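Local coordinates for protein putative short-chain dehydrogenase/reductase (Burkholderia xenovorans, PDB 5K9Z) that probably oxidises or reduces a CH-OH or carbonyl substrate with NAD or NADP, as short-chain dehydrogenases/reductases generally do, its own substrate not being established, at residues A45-H50 against F64-V69; H86-C91 against Q138-I143; A188-T193 against A245-V250. All blocks are in the same frame, centred on the assembly; numbering follows the deposited sequence.

Read from the N terminus, the three contacts follow one another in series, none nested in or crossing another, and all reach one seven-stranded parallel sheet with strand order 3-2-1-4-5-6-7. Contact 1 closes the short loop through helix 49-58 and joins strand 41-46 to the outermost strand 63-66. Contact 2 spans 46 residues, including helix 110-138, and ties the approach to strand 91-94 to the start of strand 141-146. Contact 3 closes a 51-residue excursion and lays the other outermost strand, 247-250, against 184-191. Contacts 2 and 3 come within about 5 Å at their nearest atoms, on neighbouring strands 141-146 and 184-191.

Contact 1 of 3, residues A45-H50 against F64-V69; sequences ADVDEH and FAYTDV
The Y66 ring lies under the backbone of V47: V47 CA sits over one face, 4.1 Å from the ring centroid, in a CH-pi contact displaced toward the rim. D46 O lies above the same ring, also off centre. The phenol end reaches along V47 as well, with Y66 OH 3.7 Å from V47 CB. E49 takes the edge of this ring. Its CG lies in the ring plane, 3.5 Å from Y66 CD2, and its carboxylate stands steeply to the ring, the two planes 77° apart.

The same CG also meets F64, at CE2, so the aliphatic part of E49 touches both aromatics. F64 CG is anti to the backbone N (chi1 170°), which carries the ring forward until CZ is 3.4 Å from D46 O and close to E49 CA. These pieces belong to a right-handed beta-alpha-beta unit of the Rossmann fold, strand 41-46, helix 49-58 and strand 63-66, met here at the turn between strand 41-46 and helix 49-58, beside strand 63-66. D48 occupies the N-cap of that helix, its OD1 accepting from A51 N.

One hydrogen bond crosses between the segments, from T67 N to D46 O at 2.9 Å; the same oxygen also receives the CA-H of Y66. D46 turns its carboxylate back on its own chain: OD1 receives V47 N at 2.7 Å through its anti lone pair, while OD2 takes A24 N of the loop after strand 17-21. D46 N is buried without a partner. Beyond the bond, V47 CG1 packs over the T67-D68 backbone, 3.4 Å from T67 O. T67 OG1 donates to A65 O and lies 3.4 Å from A45 CB.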
ATOM      1  N   ALA C  45      -1.811 -28.647 -13.421  1.00 19.28           N
ATOM      2  CA  ALA C  45      -2.010 -29.269 -12.121  1.00 20.61           C
ATOM      3  C   ALA C  45      -3.330 -28.791 -11.543  1.00 22.12           C
ATOM      4  O   ALA C  45      -3.603 -27.584 -11.526  1.00 18.64           O
ATOM      5  CB  ALA C  45      -0.864 -28.949 -11.161  1.00 20.74           C
ATOM      6  N   ASP C  46      -4.149 -29.741 -11.093  1.00 20.11           N
ATOM      7  CA  ASP C  46      -5.440 -29.438 -10.495  1.00 19.74           C
ATOM      8  C   ASP C  46      -5.987 -30.726  -9.896  1.00 22.20           C
ATOM      9  O   ASP C  46      -5.463 -31.817 -10.138  1.00 22.83           O
ATOM     10  CB  ASP C  46      -6.410 -28.856 -11.531  1.00 20.09           C
ATOM     11  CG  ASP C  46      -7.423 -27.890 -10.918  1.00 20.59           C
ATOM     12  OD1 ASP C  46      -7.952 -28.187  -9.836  1.00 29.32           O
ATOM     13  OD2 ASP C  46      -7.685 -26.829 -11.515  1.00 25.58           O
ATOM     14  N   VAL C  47      -7.048 -30.583  -9.103  1.00 23.37           N
ATOM     15  CA  VAL C  47      -7.785 -31.730  -8.586  1.00 25.96           C
ATOM     16  C   VAL C  47      -8.996 -32.057  -9.452  1.00 26.49           C
ATOM     17  O   VAL C  47      -9.664 -33.071  -9.206  1.00 28.97           O
ATOM     18  CB  VAL C  47      -8.228 -31.488  -7.125  1.00 28.39           C
ATOM     19  CG1 VAL C  47      -7.023 -31.323  -6.235  1.00 28.64           C
ATOM     20  CG2 VAL C  47      -9.118 -30.241  -7.032  1.00 29.62           C
ATOM     21  N   ASP C  48      -9.305 -31.231 -10.449  1.00 29.42           N
ATOM     22  CA  ASP C  48     -10.433 -31.474 -11.352  1.00 32.32           C
ATOM     23  C   ASP C  48      -9.919 -32.278 -12.543  1.00 29.13           C
ATOM     24  O   ASP C  48      -9.434 -31.712 -13.527  1.00 25.95           O
ATOM     25  CB  ASP C  48     -11.070 -30.157 -11.781  1.00 25.29           C
ATOM     26  CG  ASP C  48     -12.377 -30.345 -12.555  1.00 48.64           C
ATOM     27  OD1 ASP C  48     -12.682 -31.468 -13.019  1.00 47.90           O
ATOM     28  OD2 ASP C  48     -13.116 -29.348 -12.695  1.00 52.45           O
ATOM     29  N   GLU C  49     -10.064 -33.608 -12.464  1.00 28.02           N
ATOM     30  CA  GLU C  49      -9.474 -34.504 -13.457  1.00 36.40           C
ATOM     31  C   GLU C  49     -10.141 -34.353 -14.819  1.00 30.87           C
ATOM     32  O   GLU C  49      -9.460 -34.285 -15.848  1.00 30.79           O
ATOM     33  CB  GLU C  49      -9.565 -35.960 -12.979  1.00 35.56           C
ATOM     34  CG  GLU C  49      -8.495 -36.356 -11.976  1.00 54.19           C
ATOM     35  CD  GLU C  49      -8.774 -37.696 -11.288  1.00 65.52           C
ATOM     36  OE1 GLU C  49      -9.871 -37.878 -10.708  1.00 64.34           O
ATOM     37  OE2 GLU C  49      -7.882 -38.569 -11.324  1.00 70.31           O
ATOM     38  N   HIS C  50     -11.472 -34.332 -14.849  1.00 31.27           N
ATOM     39  CA  HIS C  50     -12.168 -34.253 -16.130  1.00 37.27           C
ATOM     40  C   HIS C  50     -11.841 -32.949 -16.851  1.00 34.74           C
ATOM     41  O   HIS C  50     -11.482 -32.952 -18.033  1.00 32.04           O
ATOM     42  CB  HIS C  50     -13.676 -34.393 -15.937  1.00 45.89           C
ATOM     43  CG  HIS C  50     -14.419 -34.580 -17.223  1.00 62.30           C
ATOM     44  ND1 HIS C  50     -14.837 -33.522 -18.003  1.00 65.22           N
ATOM     45  CD2 HIS C  50     -14.785 -35.704 -17.886  1.00 67.95           C
ATOM     46  CE1 HIS C  50     -15.444 -33.985 -19.082  1.00 68.57           C
ATOM     47  NE2 HIS C  50     -15.426 -35.305 -19.034  1.00 70.75           N
ATOM     48  N   PHE C  64      -1.695 -33.321 -17.997  1.00 21.60           N
ATOM     49  CA  PHE C  64      -2.370 -33.081 -16.730  1.00 21.71           C
ATOM     50  C   PHE C  64      -1.692 -33.880 -15.627  1.00 20.71           C
ATOM     51  O   PHE C  64      -1.259 -35.009 -15.852  1.00 21.28           O
ATOM     52  CB  PHE C  64      -3.846 -33.474 -16.818  1.00 28.44           C
ATOM     53  CG  PHE C  64      -4.547 -33.478 -15.497  1.00 27.93           C
ATOM     54  CD1 PHE C  64      -4.893 -32.289 -14.885  1.00 27.95           C
ATOM     55  CD2 PHE C  64      -4.858 -34.678 -14.865  1.00 28.24           C
ATOM     56  CE1 PHE C  64      -5.542 -32.286 -13.661  1.00 30.01           C
ATOM     57  CE2 PHE C  64      -5.506 -34.685 -13.647  1.00 30.40           C
ATOM     58  CZ  PHE C  64      -5.846 -33.484 -13.039  1.00 26.68           C
ATOM     59  N   ALA C  65      -1.575 -33.285 -14.443  1.00 18.92           N
ATOM     60  CA  ALA C  65      -1.000 -33.986 -13.293  1.00 20.36           C
ATOM     61  C   ALA C  65      -1.852 -33.652 -12.080  1.00 24.57           C
ATOM     62  O   ALA C  65      -1.836 -32.509 -11.612  1.00 23.77           O
ATOM     63  CB  ALA C  65       0.458 -33.597 -13.065  1.00 19.86           C
ATOM     64  N   TYR C  66      -2.565 -34.659 -11.559  1.00 18.44           N
ATOM     65  CA  TYR C  66      -3.459 -34.444 -10.429  1.00 18.21           C
ATOM     66  C   TYR C  66      -2.670 -33.865  -9.265  1.00 19.58           C
ATOM     67  O   TYR C  66      -1.641 -34.424  -8.866  1.00 19.29           O
ATOM     68  CB  TYR C  66      -4.127 -35.762 -10.011  1.00 18.80           C
ATOM     69  CG  TYR C  66      -5.167 -35.573  -8.934  1.00 24.04           C
ATOM     70  CD1 TYR C  66      -4.801 -35.363  -7.601  1.00 22.66           C
ATOM     71  CD2 TYR C  66      -6.521 -35.610  -9.241  1.00 26.69           C
ATOM     72  CE1 TYR C  66      -5.767 -35.182  -6.606  1.00 22.71           C
ATOM     73  CE2 TYR C  66      -7.494 -35.431  -8.253  1.00 30.61           C
ATOM     74  CZ  TYR C  66      -7.106 -35.218  -6.942  1.00 30.30           C
ATOM     75  OH  TYR C  66      -8.059 -35.029  -5.968  1.00 34.20           O
ATOM     76  N   THR C  67      -3.133 -32.735  -8.731  1.00 19.30           N
ATOM     77  CA  THR C  67      -2.377 -32.042  -7.686  1.00 21.34           C
ATOM     78  C   THR C  67      -3.316 -31.284  -6.765  1.00 21.08           C
ATOM     79  O   THR C  67      -3.928 -30.302  -7.188  1.00 18.63           O
ATOM     80  CB  THR C  67      -1.376 -31.056  -8.279  1.00 20.99           C
ATOM     81  OG1 THR C  67      -0.578 -31.713  -9.256  1.00 17.08           O
ATOM     82  CG2 THR C  67      -0.489 -30.504  -7.171  1.00 15.98           C
ATOM     83  N   ASP C  68      -3.368 -31.698  -5.506  1.00 17.33           N
ATOM     84  CA  ASP C  68      -3.953 -30.908  -4.428  1.00 20.65           C
ATOM     85  C   ASP C  68      -2.815 -30.133  -3.766  1.00 23.08           C
ATOM     86  O   ASP C  68      -2.015 -30.718  -3.025  1.00 19.54           O
ATOM     87  CB  ASP C  68      -4.656 -31.834  -3.440  1.00 23.90           C
ATOM     88  CG  ASP C  68      -5.291 -31.102  -2.280  1.00 24.92           C
ATOM     89  OD1 ASP C  68      -4.982 -29.921  -2.035  1.00 24.10           O
ATOM     90  OD2 ASP C  68      -6.105 -31.739  -1.595  1.00 25.93           O
ATOM     91  N   VAL C  69      -2.753 -28.815  -4.004  1.00 22.44           N
ATOM     92  CA  VAL C  69      -1.613 -28.032  -3.531  1.00 18.26           C
ATOM     93  C   VAL C  69      -1.558 -27.921  -2.013  1.00 17.51           C
ATOM     94  O   VAL C  69      -0.513 -27.548  -1.466  1.00 18.34           O
ATOM     95  CB  VAL C  69      -1.570 -26.611  -4.144  1.00 19.61           C
ATOM     96  CG1 VAL C  69      -1.496 -26.692  -5.651  1.00 14.73           C
ATOM     97  CG2 VAL C  69      -2.770 -25.770  -3.701  1.00 18.66           C
TER

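Contact 2 of 3, residues H86-C91 against Q138-I143; sequences HGRLDC and QGSGCI
L89 O receives Q138 NE2 at 2.7 Å, and the other end of the same amide returns the bond, with Q138 OE1 accepting L89 N at 2.9 Å. The side-chain amide thus grips both polar backbone atoms of one residue. L89 O lies in the Q138 amide plane, although NE2 itself stands above the L89 carbonyl plane. Extended beyond CG (chi2 155°), the Q138 side chain carries its amide across to L89.

The guanidinium of R88 is turned 23° from the amide plane, with Q138 CD over one of its faces near the rim. D90 holds that guanidinium side-on, R88 NE facing both carboxylate oxygens and NH2 forming the salt bridge to OD1 at 2.9 Å. D90 OD2 is also taken by V17 N of strand 17-21. Water 2 donates to D90 OD1 at 2.8 Å.

Further along the chain, C142 N bonds D90 O at 2.9 Å, and C91 pairs with C142. This is the entry of two adjacent parallel strands, 91-94 and 141-146, into the central sheet of the Rossmann fold.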
ATOM      1  N   HIS C  86      10.030 -33.353 -19.287  1.00 22.92           N
ATOM      2  CA  HIS C  86      10.693 -32.325 -20.074  1.00 22.27           C
ATOM      3  C   HIS C  86      12.123 -32.016 -19.650  1.00 24.32           C
ATOM      4  O   HIS C  86      12.785 -31.218 -20.327  1.00 30.70           O
ATOM      5  CB  HIS C  86       9.857 -31.035 -20.062  1.00 20.56           C
ATOM      6  CG  HIS C  86       8.426 -31.246 -20.461  1.00 23.21           C
ATOM      7  ND1 HIS C  86       8.048 -31.543 -21.754  1.00 24.44           N
ATOM      8  CD2 HIS C  86       7.281 -31.192 -19.739  1.00 22.76           C
ATOM      9  CE1 HIS C  86       6.733 -31.685 -21.807  1.00 25.20           C
ATOM     10  NE2 HIS C  86       6.243 -31.481 -20.598  1.00 26.50           N
ATOM     11  N   GLY C  87      12.619 -32.604 -18.560  1.00 22.42           N
ATOM     12  CA  GLY C  87      14.001 -32.428 -18.152  1.00 23.87           C
ATOM     13  C   GLY C  87      14.317 -31.129 -17.445  1.00 26.57           C
ATOM     14  O   GLY C  87      15.436 -30.975 -16.946  1.00 25.23           O
ATOM     15  N   ARG C  88      13.371 -30.197 -17.358  1.00 22.87           N
ATOM     16  CA  ARG C  88      13.629 -28.920 -16.706  1.00 23.76           C
ATOM     17  C   ARG C  88      12.296 -28.322 -16.287  1.00 21.33           C
ATOM     18  O   ARG C  88      11.236 -28.762 -16.730  1.00 23.70           O
ATOM     19  CB  ARG C  88      14.393 -27.961 -17.636  1.00 24.41           C
ATOM     20  CG  ARG C  88      13.630 -27.638 -18.914  1.00 26.26           C
ATOM     21  CD  ARG C  88      14.430 -26.786 -19.889  1.00 31.90           C
ATOM     22  NE  ARG C  88      14.835 -25.492 -19.328  1.00 39.01           N
ATOM     23  CZ  ARG C  88      16.069 -25.203 -18.923  1.00 39.88           C
ATOM     24  NH1 ARG C  88      17.030 -26.113 -19.021  1.00 44.30           N
ATOM     25  NH2 ARG C  88      16.349 -24.008 -18.426  1.00 36.41           N
ATOM     26  N   LEU C  89      12.366 -27.305 -15.425  1.00 21.13           N
ATOM     27  CA  LEU C  89      11.218 -26.476 -15.065  1.00 19.92           C
ATOM     28  C   LEU C  89      11.639 -25.012 -15.133  1.00 21.40           C
ATOM     29  O   LEU C  89      12.571 -24.599 -14.433  1.00 21.35           O
ATOM     30  CB  LEU C  89      10.700 -26.805 -13.668  1.00 19.68           C
ATOM     31  CG  LEU C  89       9.478 -25.999 -13.233  1.00 21.44           C
ATOM     32  CD1 LEU C  89       8.287 -26.262 -14.160  1.00 21.76           C
ATOM     33  CD2 LEU C  89       9.127 -26.318 -11.791  1.00 21.66           C
ATOM     34  N   ASP C  90      10.981 -24.237 -15.990  1.00 17.71           N
ATOM     35  CA  ASP C  90      11.359 -22.839 -16.170  1.00 17.67           C
ATOM     36  C   ASP C  90      10.449 -21.870 -15.445  1.00 25.79           C
ATOM     37  O   ASP C  90      10.902 -20.799 -15.033  1.00 16.97           O
ATOM     38  CB  ASP C  90      11.371 -22.491 -17.652  1.00 20.22           C
ATOM     39  CG  ASP C  90      12.397 -23.286 -18.406  1.00 28.98           C
ATOM     40  OD1 ASP C  90      13.594 -23.079 -18.131  1.00 32.60           O
ATOM     41  OD2 ASP C  90      12.015 -24.099 -19.274  1.00 27.69           O
ATOM     42  N   CYS C  91       9.175 -22.214 -15.291  1.00 22.96           N
ATOM     43  CA  CYS C  91       8.209 -21.300 -14.712  1.00 20.14           C
ATOM     44  C   CYS C  91       7.245 -22.092 -13.847  1.00 19.44           C
ATOM     45  O   CYS C  91       6.735 -23.130 -14.275  1.00 18.49           O
ATOM     46  CB  CYS C  91       7.451 -20.530 -15.802  1.00 17.37           C
ATOM     47  SG  CYS C  91       6.208 -19.410 -15.120  1.00 23.21           S
ATOM     48  N   GLN C 138      19.319 -25.361 -12.281  1.00 40.74           N
ATOM     49  CA  GLN C 138      19.414 -24.748 -13.607  1.00 37.79           C
ATOM     50  C   GLN C 138      20.193 -23.436 -13.588  1.00 33.94           C
ATOM     51  O   GLN C 138      20.776 -23.049 -14.606  1.00 29.96           O
ATOM     52  CB  GLN C 138      18.005 -24.486 -14.166  1.00 35.43           C
ATOM     53  CG  GLN C 138      17.244 -25.735 -14.597  1.00 34.60           C
ATOM     54  CD  GLN C 138      15.725 -25.563 -14.558  1.00 40.89           C
ATOM     55  OE1 GLN C 138      14.987 -26.557 -14.572  1.00 48.54           O
ATOM     56  NE2 GLN C 138      15.251 -24.305 -14.501  1.00 28.26           N
ATOM     57  N   GLY C 139      20.169 -22.712 -12.470  1.00 29.62           N
ATOM     58  CA  GLY C 139      20.651 -21.346 -12.472  1.00 23.25           C
ATOM     59  C   GLY C 139      19.696 -20.369 -13.120  1.00 23.65           C
ATOM     60  O   GLY C 139      20.115 -19.280 -13.516  1.00 21.55           O
ATOM     61  N   SER C 140      18.422 -20.733 -13.266  1.00 20.79           N
ATOM     62  CA  SER C 140      17.435 -19.848 -13.872  1.00 21.77           C
ATOM     63  C   SER C 140      16.050 -20.390 -13.556  1.00 19.26           C
ATOM     64  O   SER C 140      15.884 -21.565 -13.214  1.00 22.48           O
ATOM     65  CB  SER C 140      17.602 -19.730 -15.391  1.00 22.44           C
ATOM     66  OG  SER C 140      17.277 -20.972 -16.003  1.00 26.74           O
ATOM     67  N   GLY C 141      15.067 -19.529 -13.691  1.00 20.46           N
ATOM     68  CA  GLY C 141      13.691 -19.920 -13.461  1.00 24.36           C
ATOM     69  C   GLY C 141      12.902 -18.777 -12.866  1.00 23.01           C
ATOM     70  O   GLY C 141      13.442 -17.823 -12.306  1.00 16.85           O
ATOM     71  N   CYS C 142      11.578 -18.913 -12.937  1.00 16.64           N
ATOM     72  CA  CYS C 142      10.663 -17.858 -12.547  1.00 18.33           C
ATOM     73  C   CYS C 142       9.532 -18.495 -11.754  1.00 20.07           C
ATOM     74  O   CYS C 142       8.835 -19.369 -12.275  1.00 19.77           O
ATOM     75  CB  CYS C 142      10.124 -17.143 -13.794  1.00 28.57           C
ATOM     76  SG  CYS C 142       9.097 -15.764 -13.425  1.00 40.17           S
ATOM     77  N   ILE C 143       9.349 -18.076 -10.504  1.00 15.97           N
ATOM     78  CA  ILE C 143       8.283 -18.598  -9.651  1.00 16.35           C
ATOM     79  C   ILE C 143       7.246 -17.499  -9.451  1.00 21.03           C
ATOM     80  O   ILE C 143       7.561 -16.411  -8.948  1.00 20.23           O
ATOM     81  CB  ILE C 143       8.835 -19.098  -8.309  1.00 17.74           C
ATOM     82  CG1 ILE C 143       9.894 -20.186  -8.559  1.00 19.61           C
ATOM     83  CG2 ILE C 143       7.720 -19.648  -7.468  1.00 20.70           C
ATOM     84  CD1 ILE C 143      10.639 -20.639  -7.304  1.00 15.27           C
TER
HETATM   85  O   HOH W   1      19.409 -22.683 -17.558  1.00 48.82           O
HETATM   86  O   HOH W   2      14.790 -21.219 -16.344  1.00 27.74           O

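Contact 3 of 3, residues A188-T193 against A245-V250; sequences AVAPGT and AHTLVV
Five backbone hydrogen bonds join 188-193 and 245-250 in parallel register, A188 opposite T247 through P191 opposite V250, with strand axes 4.4 Å apart and inclined by 20°. This is the last strand pair of the Rossmann-fold sheet, in which 247-250 is one of the two outermost strands within this chain. The bonds alternate in direction: H246 O receives A188 N at 2.9 Å, almost along its C=O axis, and A188 O then accepts L248 N. A190 N goes to L248 O at 2.8 Å, and A190 O takes V250 N in a nearly straight bond (176°). G192 N then reaches V250 O and carries the ladder one residue beyond the strand.

Side chains alternate between the two sheet faces. V189, P191, L248 and V250 share one, where helix 225-236 packs: L232 and L235 meet V189, and I228 meets P191 and V250. The face of A188, A190, T247 and V249 looks to helix 159-179, with T172 against A188 and I169 against T247. A190 CB is met by two methyls of the partner strand: V249 CG2 comes 4.1 Å from it, while T247, with CG2 anti to its own N (chi1 -61° for OG1), brings that methyl 3.7 Å from A190 CB.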
ATOM      1  N   ALA C 188       4.726 -11.935  -7.930  1.00 16.36           N
ATOM      2  CA  ALA C 188       3.319 -12.218  -7.706  1.00 17.06           C
ATOM      3  C   ALA C 188       2.485 -11.302  -8.595  1.00 19.43           C
ATOM      4  O   ALA C 188       2.947 -10.243  -9.024  1.00 16.27           O
ATOM      5  CB  ALA C 188       2.956 -12.030  -6.233  1.00 17.30           C
ATOM      6  N   VAL C 189       1.261 -11.740  -8.903  1.00 17.68           N
ATOM      7  CA  VAL C 189       0.260 -10.901  -9.552  0.50 17.85           C
ATOM      8  C   VAL C 189      -0.920 -10.788  -8.601  1.00 18.52           C
ATOM      9  O   VAL C 189      -1.258 -11.754  -7.903  1.00 19.13           O
ATOM     10  CB  VAL C 189      -0.200 -11.447 -10.923  0.50 20.43           C
ATOM     11  CG1 VAL C 189       0.950 -11.455 -11.910  0.50 22.41           C
ATOM     12  CG2 VAL C 189      -0.821 -12.838 -10.789  0.50 19.17           C
ATOM     13  N   ALA C 190      -1.540  -9.608  -8.565  1.00 18.54           N
ATOM     14  CA  ALA C 190      -2.633  -9.340  -7.635  1.00 19.26           C
ATOM     15  C   ALA C 190      -3.846  -8.884  -8.435  1.00 19.96           C
ATOM     16  O   ALA C 190      -4.029  -7.677  -8.674  1.00 19.85           O
ATOM     17  CB  ALA C 190      -2.222  -8.309  -6.584  1.00 18.84           C
ATOM     18  N   PRO C 191      -4.669  -9.819  -8.911  1.00 20.75           N
ATOM     19  CA  PRO C 191      -5.923  -9.428  -9.568  1.00 21.62           C
ATOM     20  C   PRO C 191      -6.861  -8.787  -8.566  1.00 22.35           C
ATOM     21  O   PRO C 191      -6.848  -9.106  -7.377  1.00 22.50           O
ATOM     22  CB  PRO C 191      -6.507 -10.762 -10.071  1.00 22.35           C
ATOM     23  CG  PRO C 191      -5.415 -11.793  -9.859  1.00 21.78           C
ATOM     24  CD  PRO C 191      -4.527 -11.280  -8.789  1.00 21.04           C
ATOM     25  N   GLY C 192      -7.649  -7.835  -9.052  1.00 22.89           N
ATOM     26  CA  GLY C 192      -8.804  -7.411  -8.304  1.00 25.67           C
ATOM     27  C   GLY C 192      -9.837  -8.526  -8.286  1.00 31.84           C
ATOM     28  O   GLY C 192      -9.828  -9.427  -9.128  1.00 30.51           O
ATOM     29  N   THR C 193     -10.718  -8.511  -7.292  1.00 38.63           N
ATOM     30  CA  THR C 193     -11.807  -9.485  -7.247  1.00 43.89           C
ATOM     31  C   THR C 193     -13.086  -8.782  -6.823  1.00 39.12           C
ATOM     32  O   THR C 193     -13.086  -7.605  -6.455  1.00 46.95           O
ATOM     33  CB  THR C 193     -11.522 -10.660  -6.292  1.00 53.26           C
ATOM     34  OG1 THR C 193     -11.384 -10.174  -4.950  1.00 56.94           O
ATOM     35  CG2 THR C 193     -10.257 -11.426  -6.697  1.00 57.33           C
ATOM     36  N   ALA C 245      10.540  -9.937  -6.971  1.00 13.71           N
ATOM     37  CA  ALA C 245       9.838  -9.689  -5.715  1.00 18.19           C
ATOM     38  C   ALA C 245       8.670  -8.728  -5.867  1.00 15.45           C
ATOM     39  O   ALA C 245       8.156  -8.216  -4.868  1.00 15.93           O
ATOM     40  CB  ALA C 245      10.786  -9.163  -4.636  1.00 14.40           C
ATOM     41  N   HIS C 246       8.217  -8.493  -7.086  1.00 12.64           N
ATOM     42  CA  HIS C 246       7.229  -7.448  -7.336  1.00 12.91           C
ATOM     43  C   HIS C 246       5.823  -8.021  -7.263  1.00 14.11           C
ATOM     44  O   HIS C 246       5.599  -9.195  -7.564  1.00 12.61           O
ATOM     45  CB  HIS C 246       7.448  -6.811  -8.712  1.00 12.08           C
ATOM     46  CG  HIS C 246       6.488  -5.696  -9.033  1.00 12.59           C
ATOM     47  ND1 HIS C 246       6.348  -4.579  -8.240  1.00 17.68           N
ATOM     48  CD2 HIS C 246       5.619  -5.540 -10.059  1.00 15.76           C
ATOM     49  CE1 HIS C 246       5.441  -3.774  -8.769  1.00 18.03           C
ATOM     50  NE2 HIS C 246       4.986  -4.332  -9.878  1.00 15.01           N
ATOM     51  N   THR C 247       4.876  -7.183  -6.867  1.00 13.67           N
ATOM     52  CA  THR C 247       3.461  -7.556  -6.907  1.00 16.49           C
ATOM     53  C   THR C 247       2.813  -6.734  -8.009  1.00 15.60           C
ATOM     54  O   THR C 247       2.569  -5.534  -7.841  1.00 11.89           O
ATOM     55  CB  THR C 247       2.777  -7.338  -5.567  1.00 17.34           C
ATOM     56  OG1 THR C 247       3.409  -8.163  -4.586  1.00 15.52           O
ATOM     57  CG2 THR C 247       1.273  -7.730  -5.655  1.00 18.57           C
ATOM     58  N   LEU C 248       2.566  -7.372  -9.147  1.00 14.16           N
ATOM     59  CA  LEU C 248       1.956  -6.684 -10.273  1.00 14.11           C
ATOM     60  C   LEU C 248       0.445  -6.658 -10.054  1.00 15.84           C
ATOM     61  O   LEU C 248      -0.215  -7.700 -10.115  1.00 15.58           O
ATOM     62  CB  LEU C 248       2.333  -7.382 -11.574  1.00 14.97           C
ATOM     63  CG  LEU C 248       1.709  -6.898 -12.872  1.00 16.74           C
ATOM     64  CD1 LEU C 248       1.785  -5.395 -12.978  1.00 15.66           C
ATOM     65  CD2 LEU C 248       2.427  -7.562 -14.036  1.00 18.24           C
ATOM     66  N   VAL C 249      -0.097  -5.475  -9.774  1.00 18.23           N
ATOM     67  CA  VAL C 249      -1.504  -5.317  -9.398  1.00 18.12           C
ATOM     68  C   VAL C 249      -2.327  -5.049 -10.653  1.00 19.94           C
ATOM     69  O   VAL C 249      -1.978  -4.177 -11.464  1.00 13.79           O
ATOM     70  CB  VAL C 249      -1.682  -4.183  -8.376  1.00 12.99           C
ATOM     71  CG1 VAL C 249      -3.172  -3.951  -8.064  1.00 17.04           C
ATOM     72  CG2 VAL C 249      -0.868  -4.451  -7.105  1.00 12.92           C
ATOM     73  N   VAL C 250      -3.420  -5.799 -10.815  1.00 14.25           N
ATOM     74  CA  VAL C 250      -4.293  -5.672 -11.982  1.00 15.42           C
ATOM     75  C   VAL C 250      -5.698  -5.473 -11.426  1.00 16.25           C
ATOM     76  O   VAL C 250      -6.465  -6.428 -11.289  1.00 16.84           O
ATOM     77  CB  VAL C 250      -4.225  -6.895 -12.910  1.00 14.12           C
ATOM     78  CG1 VAL C 250      -5.013  -6.634 -14.205  1.00 17.31           C
ATOM     79  CG2 VAL C 250      -2.766  -7.287 -13.216  1.00 13.20           C
TER